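PDB 5YQ8: DNA-damage inducible protein DDI1-like protein from Leishmania major, which acts as an aspartic protease of the DDI1 family, this chain being its retroviral protease-like (retropepsin) domain, paired with a second copy in the assembly. Local coordinates for residues M30-A35 with G39-V44; V46-V51 with R63-P68; L6-T11 with L90-D95. One frame throughout, in Å; residues are numbered along the deposited sequence.

Contact 1 of 3, residues M30-A35 with G39-V44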
loop_
_atom_site.group_PDB
_atom_site.type_symbol
_atom_site.label_atom_id
_atom_site.label_comp_id
_atom_site.label_asym_id
_atom_site.label_seq_id
_atom_site.Cartn_x
_atom_site.Cartn_y
_atom_site.Cartn_z
ATOM N N MET A 30 5.599 7.895 -11.781
ATOM C CA MET A 30 4.718 8.255 -12.854
ATOM C C MET A 30 5.233 7.680 -14.151
ATOM O O MET A 30 6.457 7.740 -14.408
ATOM C CB MET A 30 4.679 9.788 -12.959
ATOM C CG MET A 30 4.053 10.305 -14.223
ATOM S SD MET A 30 3.915 12.105 -14.186
ATOM C CE MET A 30 2.701 12.396 -12.945
ATOM N N ASN A 31 4.335 7.197 -15.006
ATOM C CA ASN A 31 4.809 6.616 -16.276
ATOM C C ASN A 31 5.184 7.706 -17.251
ATOM O O ASN A 31 4.768 8.834 -17.089
ATOM C CB ASN A 31 3.850 5.562 -16.860
ATOM C CG ASN A 31 2.471 6.089 -17.073
ATOM O OD1 ASN A 31 2.237 7.293 -16.884
ATOM N ND2 ASN A 31 1.520 5.205 -17.388
ATOM N N LYS A 32 6.024 7.395 -18.224
ATOM C CA LYS A 32 6.479 8.369 -19.229
ATOM C C LYS A 32 5.326 9.007 -19.978
ATOM O O LYS A 32 5.345 10.219 -20.246
ATOM C CB LYS A 32 7.429 7.725 -20.244
ATOM C CG LYS A 32 7.912 8.692 -21.334
ATOM C CD LYS A 32 9.077 8.142 -22.137
ATOM C CE LYS A 32 9.470 9.081 -23.275
ATOM N NZ LYS A 32 10.828 8.670 -23.797
ATOM N N ARG A 33 4.308 8.189 -20.254
ATOM C CA ARG A 33 3.189 8.582 -21.072
ATOM C C ARG A 33 2.452 9.673 -20.376
ATOM O O ARG A 33 1.992 10.614 -21.055
ATOM C CB ARG A 33 2.239 7.388 -21.340
ATOM C CG ARG A 33 1.046 7.727 -22.257
ATOM C CD ARG A 33 0.294 6.460 -22.697
ATOM N NE ARG A 33 0.470 5.399 -21.689
ATOM C CZ ARG A 33 -0.317 5.186 -20.636
ATOM N NH1 ARG A 33 -1.412 5.935 -20.438
ATOM N NH2 ARG A 33 -0.029 4.183 -19.769
ATOM N N THR A 34 2.304 9.559 -19.046
ATOM C CA THR A 34 1.521 10.551 -18.276
ATOM C C THR A 34 2.231 11.895 -18.207
ATOM O O THR A 34 1.627 12.958 -18.466
ATOM C CB THR A 34 1.238 10.049 -16.893
ATOM O OG1 THR A 34 0.335 8.960 -17.038
ATOM C CG2 THR A 34 0.534 11.150 -16.038
ATOM N N ALA A 35 3.502 11.862 -17.872
ATOM C CA ALA A 35 4.280 13.088 -17.786
ATOM C C ALA A 35 4.350 13.746 -19.157
ATOM O O ALA A 35 4.282 14.954 -19.261
ATOM C CB ALA A 35 5.653 12.799 -17.224
ATOM N N GLY A 39 2.833 17.286 -19.952
ATOM C CA GLY A 39 3.825 18.268 -20.351
ATOM C C GLY A 39 4.984 18.423 -19.351
ATOM O O GLY A 39 5.458 19.512 -19.164
ATOM N N LEU A 40 5.439 17.327 -18.749
ATOM C CA LEU A 40 6.409 17.316 -17.661
ATOM C C LEU A 40 7.783 16.787 -18.039
ATOM O O LEU A 40 8.651 16.647 -17.174
ATOM C CB LEU A 40 5.870 16.429 -16.524
ATOM C CG LEU A 40 4.519 16.762 -15.935
ATOM C CD1 LEU A 40 4.188 15.772 -14.854
ATOM C CD2 LEU A 40 4.563 18.186 -15.379
ATOM N N MET A 41 8.028 16.518 -19.311
ATOM C CA MET A 41 9.343 16.010 -19.733
ATOM C C MET A 41 10.433 17.021 -19.573
ATOM O O MET A 41 11.568 16.662 -19.213
ATOM C CB MET A 41 9.298 15.570 -21.175
ATOM C CG MET A 41 8.381 14.379 -21.384
ATOM S SD MET A 41 9.152 12.935 -20.737
ATOM C CE MET A 41 8.383 12.680 -19.169
ATOM N N ARG A 42 10.109 18.293 -19.825
ATOM C CA ARG A 42 11.084 19.355 -19.661
ATOM C C ARG A 42 11.576 19.459 -18.185
ATOM O O ARG A 42 12.665 19.947 -17.917
ATOM C CB ARG A 42 10.470 20.665 -20.120
ATOM C CG ARG A 42 11.494 21.743 -20.320
ATOM C CD ARG A 42 11.586 22.741 -19.200
ATOM N NE ARG A 42 10.325 23.354 -18.799
ATOM C CZ ARG A 42 10.222 24.099 -17.702
ATOM N NH1 ARG A 42 11.304 24.287 -16.921
ATOM N NH2 ARG A 42 9.038 24.652 -17.362
ATOM N N LEU A 43 10.720 19.059 -17.256
ATOM C CA LEU A 43 11.032 19.038 -15.825
ATOM C C LEU A 43 11.782 17.786 -15.374
ATOM O O LEU A 43 12.255 17.751 -14.238
ATOM C CB LEU A 43 9.723 19.172 -15.024
ATOM C CG LEU A 43 9.002 20.522 -15.066
ATOM C CD1 LEU A 43 7.797 20.511 -14.136
ATOM C CD2 LEU A 43 9.976 21.614 -14.634
ATOM N N VAL A 44 11.864 16.767 -16.232
ATOM C CA VAL A 44 12.486 15.528 -15.854
ATOM C C VAL A 44 13.993 15.709 -15.811
ATOM O O VAL A 44 14.620 15.912 -16.858
ATOM C CB VAL A 44 12.079 14.367 -16.775
ATOM C CG1 VAL A 44 12.867 13.087 -16.421
ATOM C CG2 VAL A 44 10.572 14.152 -16.648
#

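Contact 2 of 3, residues V46-V51 with R63-P68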
loop_
_atom_site.group_PDB
_atom_site.type_symbol
_atom_site.label_atom_id
_atom_site.label_comp_id
_atom_site.label_asym_id
_atom_site.label_seq_id
_atom_site.Cartn_x
_atom_site.Cartn_y
_atom_site.Cartn_z
ATOM N N VAL A 46 17.482 14.288 -15.758
ATOM C CA VAL A 46 17.908 12.993 -16.329
ATOM C C VAL A 46 19.271 12.604 -15.775
ATOM O O VAL A 46 19.977 11.851 -16.396
ATOM C CB VAL A 46 18.011 13.030 -17.878
ATOM C CG1 VAL A 46 16.655 13.040 -18.536
ATOM C CG2 VAL A 46 18.779 14.265 -18.318
ATOM N N ARG A 47 19.638 13.098 -14.590
ATOM C CA ARG A 47 20.953 12.808 -14.025
ATOM C C ARG A 47 20.992 11.480 -13.329
ATOM O O ARG A 47 22.040 10.925 -13.117
ATOM C CB ARG A 47 21.391 13.906 -13.067
ATOM C CG ARG A 47 21.706 15.212 -13.777
ATOM C CD ARG A 47 22.264 16.205 -12.788
ATOM N NE ARG A 47 21.311 16.537 -11.753
ATOM C CZ ARG A 47 21.551 17.325 -10.702
ATOM N NH1 ARG A 47 22.765 17.860 -10.486
ATOM N NH2 ARG A 47 20.564 17.543 -9.818
ATOM N N MET A 48 19.839 10.972 -12.964
ATOM C CA MET A 48 19.730 9.737 -12.202
ATOM C C MET A 48 19.110 8.613 -13.068
ATOM O O MET A 48 18.457 7.738 -12.511
ATOM C CB MET A 48 18.862 10.030 -10.960
ATOM C CG MET A 48 17.544 10.807 -11.237
ATOM S SD MET A 48 17.773 12.606 -11.459
ATOM C CE MET A 48 18.532 13.132 -9.917
ATOM N N ARG A 49 19.256 8.656 -14.405
ATOM C CA ARG A 49 18.722 7.574 -15.283
ATOM C C ARG A 49 19.499 6.299 -15.105
ATOM O O ARG A 49 20.705 6.332 -14.893
ATOM C CB ARG A 49 18.718 7.939 -16.776
ATOM C CG ARG A 49 20.045 8.474 -17.346
ATOM C CD ARG A 49 19.907 9.125 -18.713
ATOM N NE ARG A 49 21.074 9.944 -19.025
ATOM C CZ ARG A 49 21.180 10.728 -20.080
ATOM N NH1 ARG A 49 20.228 10.788 -21.004
ATOM N NH2 ARG A 49 22.277 11.441 -20.238
ATOM N N GLY A 50 18.807 5.175 -15.211
ATOM C CA GLY A 50 19.418 3.838 -15.040
ATOM C C GLY A 50 19.619 3.352 -13.607
ATOM O O GLY A 50 19.995 2.211 -13.399
ATOM N N VAL A 51 19.389 4.195 -12.607
ATOM C CA VAL A 51 19.431 3.716 -11.215
ATOM C C VAL A 51 18.192 2.850 -10.865
ATOM O O VAL A 51 17.181 2.888 -11.566
ATOM C CB VAL A 51 19.601 4.866 -10.201
ATOM C CG1 VAL A 51 20.891 5.643 -10.447
ATOM C CG2 VAL A 51 18.351 5.759 -10.172
ATOM N N ARG A 63 13.775 11.832 -12.431
ATOM C CA ARG A 63 13.006 12.193 -11.271
ATOM C C ARG A 63 12.465 13.592 -11.397
ATOM O O ARG A 63 13.228 14.467 -11.744
ATOM C CB ARG A 63 13.872 12.094 -10.036
ATOM C CG ARG A 63 13.115 12.205 -8.703
ATOM C CD ARG A 63 14.048 12.111 -7.510
ATOM N NE ARG A 63 13.300 12.031 -6.254
ATOM C CZ ARG A 63 12.996 13.049 -5.433
ATOM N NH1 ARG A 63 13.402 14.303 -5.657
ATOM N NH2 ARG A 63 12.272 12.806 -4.327
ATOM N N ILE A 64 11.186 13.818 -11.073
ATOM C CA ILE A 64 10.573 15.153 -11.155
ATOM C C ILE A 64 10.603 15.637 -9.721
ATOM O O ILE A 64 9.960 15.075 -8.823
ATOM C CB ILE A 64 9.175 15.066 -11.736
ATOM C CG1 ILE A 64 9.234 15.010 -13.249
ATOM C CG2 ILE A 64 8.334 16.268 -11.402
ATOM C CD1 ILE A 64 7.922 14.853 -13.982
ATOM N N HIS A 65 11.387 16.667 -9.457
ATOM C CA HIS A 65 11.667 17.036 -8.036
ATOM C C HIS A 65 10.538 17.825 -7.409
ATOM O O HIS A 65 10.364 17.831 -6.211
ATOM C CB HIS A 65 12.994 17.801 -7.914
ATOM C CG HIS A 65 14.148 17.049 -8.467
ATOM N ND1 HIS A 65 14.489 15.794 -8.035
ATOM C CD2 HIS A 65 15.031 17.369 -9.436
ATOM C CE1 HIS A 65 15.572 15.392 -8.684
ATOM N NE2 HIS A 65 15.908 16.322 -9.556
ATOM N N MET A 66 9.776 18.496 -8.253
ATOM C CA MET A 66 8.618 19.283 -7.830
ATOM C C MET A 66 7.765 19.577 -9.032
ATOM O O MET A 66 8.251 20.118 -10.001
ATOM C CB MET A 66 8.986 20.597 -7.149
ATOM C CG MET A 66 7.774 21.326 -6.575
ATOM S SD MET A 66 7.074 22.392 -7.792
ATOM C CE MET A 66 5.825 23.218 -6.900
ATOM N N THR A 67 6.522 19.102 -8.979
ATOM C CA THR A 67 5.483 19.490 -9.885
ATOM C C THR A 67 4.223 19.717 -9.069
ATOM O O THR A 67 3.882 18.918 -8.196
ATOM C CB THR A 67 5.224 18.426 -10.976
ATOM O OG1 THR A 67 4.158 18.852 -11.866
ATOM C CG2 THR A 67 4.865 17.098 -10.400
ATOM N N PRO A 68 3.504 20.762 -9.383
ATOM C CA PRO A 68 2.195 20.911 -8.722
ATOM C C PRO A 68 1.113 19.907 -9.177
ATOM O O PRO A 68 0.932 19.651 -10.345
ATOM C CB PRO A 68 1.793 22.359 -9.043
ATOM C CG PRO A 68 3.032 22.966 -9.642
ATOM C CD PRO A 68 3.773 21.872 -10.298
#

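Contact 3 of 3, residues L6-T11 with L90-D95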
loop_
_atom_site.group_PDB
_atom_site.type_symbol
_atom_site.label_atom_id
_atom_site.label_comp_id
_atom_site.label_asym_id
_atom_site.label_seq_id
_atom_site.Cartn_x
_atom_site.Cartn_y
_atom_site.Cartn_z
ATOM N N LEU A 6 -7.234 1.151 -4.319
ATOM C CA LEU A 6 -7.478 2.579 -3.978
ATOM C C LEU A 6 -6.884 3.493 -5.043
ATOM O O LEU A 6 -5.678 3.511 -5.228
ATOM C CB LEU A 6 -6.856 2.978 -2.623
ATOM C CG LEU A 6 -7.277 2.137 -1.434
ATOM C CD1 LEU A 6 -6.719 2.711 -0.108
ATOM C CD2 LEU A 6 -8.830 2.032 -1.387
ATOM N N TYR A 7 -7.753 4.225 -5.737
ATOM C CA TYR A 7 -7.355 5.312 -6.637
ATOM C C TYR A 7 -8.069 6.608 -6.280
ATOM O O TYR A 7 -9.186 6.591 -5.873
ATOM C CB TYR A 7 -7.651 4.959 -8.078
ATOM C CG TYR A 7 -6.794 3.857 -8.629
ATOM C CD1 TYR A 7 -7.062 2.490 -8.353
ATOM C CD2 TYR A 7 -5.770 4.153 -9.515
ATOM C CE1 TYR A 7 -6.252 1.509 -8.866
ATOM C CE2 TYR A 7 -4.983 3.150 -10.061
ATOM C CZ TYR A 7 -5.202 1.861 -9.720
ATOM O OH TYR A 7 -4.408 0.977 -10.311
ATOM N N VAL A 8 -7.373 7.713 -6.388
ATOM C CA VAL A 8 -7.957 9.019 -6.354
ATOM C C VAL A 8 -7.728 9.772 -7.651
ATOM O O VAL A 8 -6.680 9.616 -8.300
ATOM C CB VAL A 8 -7.436 9.804 -5.180
ATOM C CG1 VAL A 8 -7.959 9.210 -3.880
ATOM C CG2 VAL A 8 -5.900 9.921 -5.203
ATOM N N PRO A 9 -8.716 10.608 -8.036
ATOM C CA PRO A 9 -8.447 11.507 -9.164
ATOM C C PRO A 9 -7.690 12.775 -8.731
ATOM O O PRO A 9 -7.667 13.134 -7.575
ATOM C CB PRO A 9 -9.825 11.836 -9.669
ATOM C CG PRO A 9 -10.673 11.808 -8.351
ATOM C CD PRO A 9 -10.082 10.765 -7.492
ATOM N N CYS A 10 -7.037 13.417 -9.679
ATOM C CA CYS A 10 -6.350 14.679 -9.495
ATOM C C CYS A 10 -5.988 15.261 -10.858
ATOM O O CYS A 10 -6.161 14.618 -11.877
ATOM C CB CYS A 10 -5.041 14.464 -8.699
ATOM S SG CYS A 10 -3.782 13.352 -9.415
ATOM N N THR A 11 -5.404 16.456 -10.872
ATOM C CA THR A 11 -4.985 17.107 -12.127
ATOM C C THR A 11 -3.549 17.643 -12.003
ATOM O O THR A 11 -3.197 18.229 -11.007
ATOM C CB THR A 11 -5.927 18.297 -12.508
ATOM O OG1 THR A 11 -5.895 19.320 -11.496
ATOM C CG2 THR A 11 -7.325 17.848 -12.666
ATOM N N LEU A 90 0.070 6.852 -12.233
ATOM C CA LEU A 90 0.660 7.548 -11.141
ATOM C C LEU A 90 0.398 6.754 -9.896
ATOM O O LEU A 90 -0.768 6.316 -9.636
ATOM C CB LEU A 90 0.024 8.947 -11.030
ATOM C CG LEU A 90 0.585 9.874 -9.977
ATOM C CD1 LEU A 90 2.086 10.058 -10.109
ATOM C CD2 LEU A 90 -0.120 11.210 -10.081
ATOM N N ILE A 91 1.473 6.579 -9.124
ATOM C CA ILE A 91 1.454 5.942 -7.859
ATOM C C ILE A 91 1.829 6.975 -6.768
ATOM O O ILE A 91 2.940 7.593 -6.819
ATOM C CB ILE A 91 2.425 4.761 -7.843
ATOM C CG1 ILE A 91 2.116 3.877 -9.053
ATOM C CG2 ILE A 91 2.222 3.988 -6.578
ATOM C CD1 ILE A 91 3.011 2.696 -9.253
ATOM N N ILE A 92 0.887 7.181 -5.832
ATOM C CA ILE A 92 1.127 7.896 -4.617
ATOM C C ILE A 92 1.773 6.925 -3.612
ATOM O O ILE A 92 1.114 6.052 -3.077
ATOM C CB ILE A 92 -0.161 8.458 -4.082
ATOM C CG1 ILE A 92 -0.709 9.470 -5.067
ATOM C CG2 ILE A 92 0.074 9.181 -2.747
ATOM C CD1 ILE A 92 -1.971 10.128 -4.581
ATOM N N GLY A 93 3.071 7.047 -3.379
ATOM C CA GLY A 93 3.739 6.170 -2.403
ATOM C C GLY A 93 3.737 6.724 -0.990
ATOM O O GLY A 93 3.230 7.824 -0.678
ATOM N N LEU A 94 4.375 5.962 -0.131
ATOM C CA LEU A 94 4.586 6.326 1.261
ATOM C C LEU A 94 5.439 7.598 1.464
ATOM O O LEU A 94 5.267 8.275 2.420
ATOM C CB LEU A 94 5.209 5.114 1.968
ATOM C CG LEU A 94 5.009 4.999 3.482
ATOM C CD1 LEU A 94 3.533 5.102 3.804
ATOM C CD2 LEU A 94 5.630 3.723 3.992
ATOM N N ASP A 95 6.339 7.950 0.576
ATOM C CA ASP A 95 6.973 9.259 0.653
ATOM C C ASP A 95 5.989 10.449 0.685
ATOM O O ASP A 95 6.071 11.339 1.554
ATOM C CB ASP A 95 7.945 9.441 -0.528
ATOM C CG ASP A 95 7.478 8.724 -1.831
ATOM O OD1 ASP A 95 6.559 7.822 -1.768
ATOM O OD2 ASP A 95 8.095 9.015 -2.888
#

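Contact 1 of 3, residues M30-A35 with G39-V44
Leu-40 folds back against Ala-35, in the last turn of helix 32-37, and onto the thioether of Met-30. Its CB lies 3.7 Å from Ala-35 CB and beside the carbonyl oxygen of the same alanine. CG stays close to the same oxygen, Leu-40 CG to Ala-35 O being 3.8 Å. With CG anti to the carbonyl carbon (chi1 -57°), CD1 is carried on to Met-30, and Leu-40 CD1 ends 3.7 Å from Met-30 SD, the two side chains crossing at about a right angle. The other branch, CD2, turns to Thr-67 on strand 62-71.

The backbone sets this up. Gly-39 leaves helical angles with positive phi, a shape glycine adopts readily, and so forms a Schellman motif whose long-range bond runs from Leu-40 N to Ala-35 O at 2.7 Å, nearly straight at 166°. On the flank, Met-41 bends at chi2 and chi3 until its CE presses on Ala-35 CB at 3.4 Å, tighter than usual van der Waals contact; the small methyl of alanine suits this narrow place. At the start of the helix, Asn-31 is the N-cap: its OD1 takes the N-H of Thr-34 at 3.1 Å, approaching from above the amide plane, and also the Thr-34 hydroxyl. ND2 of Asn-31 is held by Gln-86 O and Asp-89 OD1.

Chemically, then, polar groups close both ends of the short helix, while leucine, alanine and flexible methionines make an apolar seam that holds the following loop on its side.

Contact 2 of 3, residues V46-V51 with R63-P68
Met-48 is brought to Arg-63 and His-65 by an unusual start: chi1 of 47° tucks its CG in between the two arms of its own backbone, N and C, and bends at chi2 and chi3 then turn the thioether toward the start of strand 62-71. Arg-63 begins anti to its own nitrogen (chi1 -169°) and runs extended from CG to NE, so only its base is met by the methionine: Met-48 CG lies 4.1 Å from Arg-63 CB, with SD of Met-48 at 4.2 Å from the same atom. Further on, the methyl reaches the edge of the imidazole, Met-48 CE being 3.9 Å from His-65 CE1, near the ring plane. The sulfur itself stands obliquely off the ring, a loose placement.

The ring is fixed by its neighbours. Arg-63 NH1 gives a hydrogen bond of 3.0 Å to His-65 ND1, angle 151°, with the donor in both the imidazole and guanidinium planes, and Arg-63 O lies 3.9 Å above the centre of one His-65 face. NE2 bonds to Asp-45 OD2, which also forms a salt bridge with Arg-47. An accepting ND1 beside an NE2 facing a carboxylate is consistent with a neutral ring protonated at NE2. Histidine suits a place needing both an acceptor and a donor, and methionine one needing a pliant apolar cover.

At the protein surface, the contact ties the loop leading from helix 32-37, with its type II turn from Met-48 to Val-51, to strand 62-71. That strand pairs with 74-83, where Arg-63 touches Ala-79 and Tyr-81, while Ile-64 packs on Phe-80.

Contact 3 of 3, residues L6-T11 with L90-D95
In the interior of the retropepsin fold, strand 7-12 meets strand 90-92 through side chains alone; within the sheet, strand 15-21 runs between them. Val-8 and Ile-92 form one of the two touches: Val-8 CG2 is 4.0 Å from Ile-92 CD1, and the side chains cross at about a right angle. Ile-92 places CG1 anti to its carbonyl carbon (chi1 -64°) and continues extended, which pushes the terminal methyl out to the valine. The second touch is looser, Cys-10 SG lying 4.3 Å from Leu-90 CD2. No hydrogen bond joins the segments.

Branched aliphatic residues and a small thiol suit this buried layer, where the two segments meet by apolar side chains. Val-8 also packs on Val-21 and Leu-71, and Ile-92 on Ala-19, about 7 Å from the side chain of Asp-22, probably the catalytic aspartate. Directly after Ile-92, Gly-93 is the N-cap of helix 94-99; its N bonds to Ser-28 OG, and Asp-95 OD2 to Ser-28 N. Having no side chain, Gly-93 leaves room for Asp-95 OD1.

Strand 90-92, set between 15-21 and 29-31 and followed by a helix after Ile-Ile-Gly, forms with those two strands the psi-shaped motif typical of aspartic proteases.

Contact 3 is the core contact of the three: wholly apolar, close to the centre of the chain and near the probable catalytic aspartate. Contact 1 is partly buried and mixes apolar packing with helix capping, while contact 2 lies on the surface and adds a polar network to a single methionine. All three reach the same mixed sheet. Contacts 1 and 3 are joined on neighbouring strands 29-31 and 90-92, where Met-30 CE packs on Leu-90 CD1 at 3.7 Å. Contact 1 packs against the strand that contact 2 uses, 62-71, with Leu-40 and Val-44 both resting on Ile-64. Contacts 2 and 3 do not touch, their centres lying about 18 Å apart.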